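Local coordinates for enoyl-[acyl-carrier-protein] reductase [FMN] (Thermotoga maritima, PDB 5GVJ), which probably catalyses the NADH-dependent reduction of enoyl-[acyl-carrier-protein] in fatty-acid synthesis, using FMN as its cofactor, at residues 116-121 / 135-140; 124-129 / 161-166; 154-159 / 185-190. The protein carries 1 engineered substitution. All coordinates share one frame; numbering follows the deposited sequence.

Contact 1 (116-121 / 135-140); sequences IPVVAS and AVIAEG
A chi1 of -178° swings CG1 of Val118 away from the backbone N and over to CB of Glu139 at 3.7 Å, and leaves CG2, beside the N, to lie against CD1 of Ile137, also at 3.7 Å. Ile137 turns CG1 the other way, anti to its carbonyl carbon, and this branch runs back to CG2 of Ile116 at 3.6 Å; the two isoleucines cross at about a right angle. Aliphatic groups of Ile116, Val118 and Ile137 thus pack together on the face that carries Val118 and Ile137. These are neighbouring strands, 114-119 and 136-139, of the parallel barrel of the TIM type, linked through helix 122-130 as a beta-alpha-beta unit; the axes of 116-119 and 136-139 diverge by only 18°. The backbone ladder is regular, with three hydrogen bonds: Ile137 N to Pro117 O, Val119 N to Ile137 O, and Glu139 N to Val119 O. The shortest runs from Val119 N to Ile137 O, at 2.7 Å. Val119 therefore uses both its N and its O on the two residues that flank Ala138. Its side chain and that of Ala138 lie on the other face, where Val119 packs on Leu124 and Ala125 of the connecting helix. At the C-terminal end of the ladder, Glu139 binds FMN in this protein, though no flavin occupies this chain, and Ile137 reaches the side chain of Gln191, another FMN-binding residue.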
loop_
_atom_site.group_PDB
_atom_site.type_symbol
_atom_site.label_atom_id
_atom_site.label_comp_id
_atom_site.label_asym_id
_atom_site.label_seq_id
_atom_site.Cartn_x
_atom_site.Cartn_y
_atom_site.Cartn_z
ATOM N N ILE A 116 6.209 18.751 11.307
ATOM C CA ILE A 116 5.891 17.689 10.350
ATOM C C ILE A 116 4.545 17.068 10.709
ATOM O O ILE A 116 4.509 16.086 11.462
ATOM C CB ILE A 116 6.994 16.614 10.319
ATOM C CG1 ILE A 116 8.359 17.256 10.068
ATOM C CG2 ILE A 116 6.715 15.593 9.195
ATOM C CD1 ILE A 116 9.519 16.263 10.051
ATOM N N PRO A 117 3.428 17.588 10.189
ATOM C CA PRO A 117 2.124 16.972 10.460
ATOM C C PRO A 117 2.014 15.605 9.800
ATOM O O PRO A 117 2.584 15.365 8.737
ATOM C CB PRO A 117 1.121 17.957 9.829
ATOM C CG PRO A 117 1.884 19.227 9.595
ATOM C CD PRO A 117 3.308 18.784 9.346
ATOM N N VAL A 118 1.270 14.710 10.442
ATOM C CA VAL A 118 0.898 13.429 9.839
ATOM C C VAL A 118 -0.436 13.623 9.129
ATOM O O VAL A 118 -1.369 14.199 9.697
ATOM C CB VAL A 118 0.815 12.316 10.902
ATOM C CG1 VAL A 118 0.469 10.974 10.269
ATOM C CG2 VAL A 118 2.133 12.198 11.682
ATOM N N VAL A 119 -0.521 13.189 7.872
ATOM C CA VAL A 119 -1.724 13.389 7.073
ATOM C C VAL A 119 -2.144 12.058 6.468
ATOM O O VAL A 119 -1.317 11.176 6.223
ATOM C CB VAL A 119 -1.528 14.444 5.961
ATOM C CG1 VAL A 119 -1.062 15.777 6.555
ATOM C CG2 VAL A 119 -0.538 13.950 4.923
ATOM N N ALA A 120 -3.449 11.902 6.264
ATOM C CA ALA A 120 -3.988 10.742 5.569
ATOM C C ALA A 120 -4.699 11.164 4.296
ATOM O O ALA A 120 -5.418 10.359 3.683
ATOM C CB ALA A 120 -4.923 9.952 6.492
ATOM N N SER A 121 -4.508 12.407 3.870
ATOM C CA SER A 121 -5.191 12.880 2.686
ATOM C C SER A 121 -4.279 13.806 1.904
ATOM O O SER A 121 -3.341 14.404 2.432
ATOM C CB SER A 121 -6.495 13.605 3.032
ATOM O OG SER A 121 -6.220 14.800 3.746
ATOM N N ALA A 135 7.680 19.525 6.397
ATOM C CA ALA A 135 7.563 18.250 5.704
ATOM C C ALA A 135 6.245 17.652 6.156
ATOM O O ALA A 135 5.592 18.184 7.050
ATOM C CB ALA A 135 8.744 17.317 6.021
ATOM N N VAL A 136 5.847 16.545 5.532
ATOM C CA VAL A 136 4.625 15.862 5.937
ATOM C C VAL A 136 4.879 14.373 5.973
ATOM O O VAL A 136 5.650 13.836 5.169
ATOM C CB VAL A 136 3.420 16.170 5.019
ATOM C CG1 VAL A 136 3.101 17.641 5.057
ATOM C CG2 VAL A 136 3.697 15.701 3.603
ATOM N N ILE A 137 4.242 13.716 6.927
ATOM C CA ILE A 137 4.212 12.269 7.005
ATOM C C ILE A 137 2.908 11.833 6.358
ATOM O O ILE A 137 1.822 12.251 6.784
ATOM C CB ILE A 137 4.315 11.779 8.458
ATOM C CG1 ILE A 137 5.689 12.133 9.059
ATOM C CG2 ILE A 137 4.105 10.263 8.524
ATOM C CD1 ILE A 137 5.694 12.242 10.584
ATOM N N ALA A 138 3.010 11.039 5.298
ATOM C CA ALA A 138 1.842 10.492 4.628
ATOM C C ALA A 138 1.664 9.093 5.190
ATOM O O ALA A 138 2.477 8.208 4.927
ATOM C CB ALA A 138 2.033 10.482 3.114
ATOM N N GLU A 139 0.635 8.901 5.997
ATOM C CA GLU A 139 0.484 7.659 6.747
ATOM C C GLU A 139 -0.634 6.823 6.141
ATOM O O GLU A 139 -1.812 7.177 6.263
ATOM C CB GLU A 139 0.206 7.951 8.220
ATOM C CG GLU A 139 0.025 6.691 9.042
ATOM C CD GLU A 139 -0.122 6.995 10.519
ATOM O OE1 GLU A 139 -1.254 7.243 10.977
ATOM O OE2 GLU A 139 0.909 6.998 11.211
ATOM N N GLY A 140 -0.269 5.706 5.512
ATOM C CA GLY A 140 -1.262 4.807 4.958
ATOM C C GLY A 140 -1.985 4.009 6.027
ATOM O O GLY A 140 -1.490 3.786 7.140
#

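Contact 2 (124-129 / 161-166); sequences LARMVE and RSVNIP
Glu129 stretches from helix 122-130 across to the loop that follows helix 152-162, and its side chain lies alongside those of Val163 and Ile165, antiparallel to both. The contact lies on the outer layer of a TIM-type barrel, where a helix meets the turn leading from helix 152-162 into strand 167-170. CG of Glu129 stands opposite the backbone N (chi1 -178°) and the chain stays extended, so the carboxylate arrives at the loop backbone at full reach. There OE1 alone takes two successive amides: Asn164 N at 2.8 Å on its syn side, and Ile165 N at 3.2 Å on its anti side, the latter 35° out of the carboxylate plane. OE2 sits over CB and CG1 of Val163, 3.4 Å from each, while CB of Glu129 meets CD1 of Ile165 at 4.0 Å. A leucine here would probably leave the amides of Asn164 and Ile165 without their acceptor and the loop less firmly fixed to the helix. One helical turn earlier, CG of Arg126 lies 3.9 Å from Ser162 CB. The bend at chi3 turns the guanidinium, whose NH1 forms a salt bridge with Asp122, to which Ser162 OG is also hydrogen-bonded. A water completes the seam between the two segments, donating to Glu129 OE2 at 2.9 Å and to Ser162 O at 3.1 Å.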
loop_
_atom_site.group_PDB
_atom_site.type_symbol
_atom_site.label_atom_id
_atom_site.label_comp_id
_atom_site.label_asym_id
_atom_site.label_seq_id
_atom_site.Cartn_x
_atom_site.Cartn_y
_atom_site.Cartn_z
ATOM N N LEU A 124 -5.314 17.608 3.001
ATOM C CA LEU A 124 -4.674 18.074 4.229
ATOM C C LEU A 124 -3.202 18.373 3.995
ATOM O O LEU A 124 -2.685 19.386 4.482
ATOM C CB LEU A 124 -4.845 17.056 5.361
ATOM C CG LEU A 124 -4.231 17.481 6.699
ATOM C CD1 LEU A 124 -4.797 18.820 7.167
ATOM C CD2 LEU A 124 -4.413 16.425 7.792
ATOM N N ALA A 125 -2.514 17.516 3.236
ATOM C CA ALA A 125 -1.110 17.773 2.928
ATOM C C ALA A 125 -0.929 19.142 2.292
ATOM O O ALA A 125 -0.067 19.925 2.710
ATOM C CB ALA A 125 -0.551 16.679 2.016
ATOM N N ARG A 126 -1.726 19.458 1.271
ATOM C CA ARG A 126 -1.575 20.766 0.641
ATOM C C ARG A 126 -1.896 21.895 1.612
ATOM O O ARG A 126 -1.246 22.944 1.587
ATOM C CB ARG A 126 -2.448 20.878 -0.606
ATOM C CG ARG A 126 -2.154 19.867 -1.670
ATOM C CD ARG A 126 -2.863 20.300 -2.929
ATOM N NE ARG A 126 -4.271 19.948 -2.833
ATOM C CZ ARG A 126 -4.792 18.818 -3.291
ATOM N NH1 ARG A 126 -4.021 17.944 -3.925
ATOM N NH2 ARG A 126 -6.093 18.582 -3.140
ATOM N N MET A 127 -2.892 21.697 2.478
ATOM C CA MET A 127 -3.240 22.725 3.458
ATOM C C MET A 127 -2.082 23.009 4.412
ATOM O O MET A 127 -1.744 24.173 4.668
ATOM C CB MET A 127 -4.484 22.298 4.235
ATOM C CG MET A 127 -5.741 22.192 3.365
ATOM S SD MET A 127 -7.259 22.012 4.330
ATOM C CE MET A 127 -7.204 20.321 4.887
ATOM N N VAL A 128 -1.456 21.960 4.953
ATOM C CA VAL A 128 -0.404 22.200 5.939
ATOM C C VAL A 128 0.859 22.731 5.265
ATOM O O VAL A 128 1.592 23.535 5.858
ATOM C CB VAL A 128 -0.128 20.933 6.775
ATOM C CG1 VAL A 128 -1.385 20.493 7.521
ATOM C CG2 VAL A 128 0.384 19.809 5.908
ATOM N N GLU A 129 1.125 22.331 4.013
ATOM C CA GLU A 129 2.195 22.985 3.261
ATOM C C GLU A 129 1.963 24.490 3.188
ATOM O O GLU A 129 2.873 25.284 3.460
ATOM C CB GLU A 129 2.318 22.413 1.844
ATOM C CG GLU A 129 3.470 23.060 1.087
ATOM C CD GLU A 129 3.679 22.532 -0.315
ATOM O OE1 GLU A 129 4.845 22.320 -0.709
ATOM O OE2 GLU A 129 2.684 22.347 -1.026
ATOM N N ARG A 161 3.299 14.110 -5.223
ATOM C CA ARG A 161 3.052 14.894 -6.429
ATOM C C ARG A 161 2.384 16.230 -6.128
ATOM O O ARG A 161 2.503 17.160 -6.936
ATOM C CB ARG A 161 2.197 14.092 -7.403
ATOM C CG ARG A 161 2.916 12.892 -7.971
ATOM C CD ARG A 161 2.056 12.209 -9.008
ATOM N NE ARG A 161 2.621 10.928 -9.422
ATOM C CZ ARG A 161 3.385 10.760 -10.498
ATOM N NH1 ARG A 161 3.685 11.795 -11.275
ATOM N NH2 ARG A 161 3.833 9.552 -10.802
ATOM N N SER A 162 1.699 16.352 -4.988
ATOM C CA SER A 162 0.915 17.547 -4.690
ATOM C C SER A 162 1.685 18.638 -3.961
ATOM O O SER A 162 1.245 19.790 -3.992
ATOM C CB SER A 162 -0.300 17.200 -3.834
ATOM O OG SER A 162 -1.189 16.338 -4.503
ATOM N N VAL A 163 2.783 18.315 -3.271
ATOM C CA VAL A 163 3.511 19.312 -2.489
ATOM C C VAL A 163 4.954 19.386 -2.973
ATOM O O VAL A 163 5.471 18.472 -3.623
ATOM C CB VAL A 163 3.470 19.008 -0.978
ATOM C CG1 VAL A 163 2.032 19.027 -0.480
ATOM C CG2 VAL A 163 4.126 17.650 -0.685
ATOM N N ASN A 164 5.612 20.498 -2.645
ATOM C CA ASN A 164 7.043 20.602 -2.885
ATOM C C ASN A 164 7.887 20.278 -1.655
ATOM O O ASN A 164 9.077 19.981 -1.810
ATOM C CB ASN A 164 7.404 22.003 -3.398
ATOM C CG ASN A 164 7.121 22.170 -4.875
ATOM O OD1 ASN A 164 7.459 21.305 -5.678
ATOM N ND2 ASN A 164 6.494 23.285 -5.242
ATOM N N ILE A 165 7.317 20.329 -0.452
ATOM C CA ILE A 165 8.060 20.000 0.769
ATOM C C ILE A 165 8.285 18.492 0.792
ATOM O O ILE A 165 7.547 17.759 0.120
ATOM C CB ILE A 165 7.323 20.463 2.036
ATOM C CG1 ILE A 165 5.904 19.892 2.083
ATOM C CG2 ILE A 165 7.282 21.984 2.111
ATOM C CD1 ILE A 165 5.206 20.100 3.415
ATOM N N PRO A 166 9.275 17.987 1.532
ATOM C CA PRO A 166 9.517 16.538 1.547
ATOM C C PRO A 166 8.363 15.777 2.172
ATOM O O PRO A 166 7.697 16.256 3.093
ATOM C CB PRO A 166 10.785 16.394 2.396
ATOM C CG PRO A 166 11.463 17.717 2.284
ATOM C CD PRO A 166 10.334 18.725 2.239
HETATM O O HOH W 1 2.346 22.645 -3.848
#

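Contact 3 (154-159 / 185-190); sequences VLVNKV and LGAEAV
Leu185 and Val156 meet at about a right angle, CB of Leu185 resting 3.7 Å from CG1 of Val156. That methyl points away from its own backbone N (chi1 174°), and the same rotation sets it 3.9 Å from both N and CB of Ala187. One valine branch is thereby lodged against the turn at the end of helix 176-185, touching the chain on each side of Gly186. The glycine closes the helix in a Schellman motif, with a positive phi, here 121°, as the motif requires; a side chain at this position would collide with the carbonyl oxygen of Leu185. Asn157, third in buried area, approaches with its backbone: its CA lies 3.4 Å from Leu185 O, with the C-H pointing almost straight at the oxygen (163°). Ser160 OG of the same chain and Arg177 NH1 of the second subunit both hydrogen-bond to Leu185 O, so this carbonyl is well satisfied in a buried setting. CB of Asn157 packs more loosely, 4.3 Å from CD2 of Leu185, while the amide end turns elsewhere, OD1 to Arg161 NE and ND2 to Asp175 of the second subunit. Helix 152-162 lies on the barrel wall beside the C-terminal end of helix 176-185, Val156 and Ala187 both pack on Ala169 of strand 167-170, and the subunit interface runs past Asn157 and Leu185.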
loop_
_atom_site.group_PDB
_atom_site.type_symbol
_atom_site.label_atom_id
_atom_site.label_comp_id
_atom_site.label_asym_id
_atom_site.label_seq_id
_atom_site.Cartn_x
_atom_site.Cartn_y
_atom_site.Cartn_z
ATOM N N VAL A 154 -0.844 4.219 -2.562
ATOM C CA VAL A 154 -1.530 5.294 -3.267
ATOM C C VAL A 154 -1.196 6.649 -2.647
ATOM O O VAL A 154 -0.910 7.629 -3.348
ATOM C CB VAL A 154 -3.046 5.027 -3.249
ATOM C CG1 VAL A 154 -3.811 6.250 -3.752
ATOM C CG2 VAL A 154 -3.392 3.774 -4.088
ATOM N N LEU A 155 -1.252 6.727 -1.321
ATOM C CA LEU A 155 -1.183 8.018 -0.641
ATOM C C LEU A 155 0.163 8.701 -0.850
ATOM O O LEU A 155 0.223 9.897 -1.153
ATOM C CB LEU A 155 -1.452 7.826 0.847
ATOM C CG LEU A 155 -1.442 9.109 1.671
ATOM C CD1 LEU A 155 -2.673 9.951 1.359
ATOM C CD2 LEU A 155 -1.386 8.731 3.151
ATOM N N VAL A 156 1.260 7.969 -0.659
ATOM C CA VAL A 156 2.576 8.579 -0.823
ATOM C C VAL A 156 2.742 9.123 -2.236
ATOM O O VAL A 156 3.307 10.202 -2.435
ATOM C CB VAL A 156 3.686 7.571 -0.474
ATOM C CG1 VAL A 156 5.064 8.155 -0.789
ATOM C CG2 VAL A 156 3.594 7.183 0.986
ATOM N N ASN A 157 2.259 8.380 -3.238
ATOM C CA ASN A 157 2.365 8.817 -4.626
ATOM C C ASN A 157 1.623 10.131 -4.831
ATOM O O ASN A 157 2.188 11.099 -5.349
ATOM C CB ASN A 157 1.815 7.717 -5.539
ATOM C CG ASN A 157 2.019 8.006 -7.026
ATOM O OD1 ASN A 157 2.401 9.109 -7.420
ATOM N ND2 ASN A 157 1.772 6.990 -7.861
ATOM N N LYS A 158 0.356 10.190 -4.410
ATOM C CA LYS A 158 -0.438 11.388 -4.676
ATOM C C LYS A 158 0.073 12.572 -3.869
ATOM O O LYS A 158 0.192 13.685 -4.392
ATOM C CB LYS A 158 -1.913 11.128 -4.359
ATOM C CG LYS A 158 -2.819 12.345 -4.539
ATOM C CD LYS A 158 -2.805 12.833 -5.991
ATOM C CE LYS A 158 -3.919 13.842 -6.254
ATOM N NZ LYS A 158 -3.677 14.630 -7.500
ATOM N N VAL A 159 0.397 12.347 -2.598
ATOM C CA VAL A 159 0.852 13.442 -1.742
ATOM C C VAL A 159 2.155 14.027 -2.271
ATOM O O VAL A 159 2.298 15.247 -2.391
ATOM C CB VAL A 159 0.986 12.965 -0.285
ATOM C CG1 VAL A 159 1.743 13.990 0.567
ATOM C CG2 VAL A 159 -0.388 12.719 0.314
ATOM N N LEU A 185 7.853 5.866 -4.776
ATOM C CA LEU A 185 6.583 6.577 -4.831
ATOM C C LEU A 185 6.745 8.082 -4.633
ATOM O O LEU A 185 5.780 8.823 -4.853
ATOM C CB LEU A 185 5.621 6.020 -3.781
ATOM C CG LEU A 185 5.231 4.548 -3.916
ATOM C CD1 LEU A 185 4.467 4.049 -2.694
ATOM C CD2 LEU A 185 4.415 4.344 -5.190
ATOM N N GLY A 186 7.924 8.545 -4.221
ATOM C CA GLY A 186 8.187 9.963 -4.029
ATOM C C GLY A 186 8.601 10.369 -2.622
ATOM O O GLY A 186 8.895 11.555 -2.403
ATOM N N ALA A 187 8.609 9.462 -1.644
ATOM C CA ALA A 187 9.041 9.832 -0.303
ATOM C C ALA A 187 10.548 10.049 -0.262
ATOM O O ALA A 187 11.298 9.512 -1.076
ATOM C CB ALA A 187 8.649 8.755 0.709
ATOM N N GLU A 188 10.994 10.842 0.722
ATOM C CA GLU A 188 12.416 11.034 0.977
ATOM C C GLU A 188 12.816 10.614 2.389
ATOM O O GLU A 188 13.952 10.866 2.802
ATOM C CB GLU A 188 12.795 12.490 0.690
ATOM C CG GLU A 188 12.448 12.811 -0.761
ATOM C CD GLU A 188 12.678 14.252 -1.142
ATOM O OE1 GLU A 188 13.845 14.611 -1.366
ATOM O OE2 GLU A 188 11.694 15.009 -1.236
ATOM N N ALA A 189 11.910 9.984 3.131
ATOM C CA ALA A 189 12.252 9.291 4.369
ATOM C C ALA A 189 11.117 8.323 4.671
ATOM O O ALA A 189 10.090 8.308 3.986
ATOM C CB ALA A 189 12.493 10.270 5.531
ATOM N N VAL A 190 11.317 7.483 5.688
ATOM C CA VAL A 190 10.283 6.537 6.086
ATOM C C VAL A 190 10.156 6.546 7.600
ATOM O O VAL A 190 11.127 6.777 8.322
ATOM C CB VAL A 190 10.565 5.101 5.577
ATOM C CG1 VAL A 190 10.440 5.041 4.045
ATOM C CG2 VAL A 190 11.942 4.621 6.023
#

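How the contacts relate
From the N terminus, residues 116-121 come first, and contact 1 closes the short loop over helix 122-130 when the chain returns at 135-140. Contact 2 starts inside that loop, at 124-129, and closes only at 161-166, so the two cross. Contact 3 opens at 154-159, after contact 1 has closed but before contact 2 has, and ends at 185-190: it follows contact 1 in series and crosses contact 2. Contact 1 joins two neighbouring strands; contacts 2 and 3 join the outer helices 122-130, 152-162 and 176-185 and the turns after them. Leu155 packs over Ala138 and Glu139, Ala125 meets Val159 between two helices, and Val136 N probably bonds to Pro166 O.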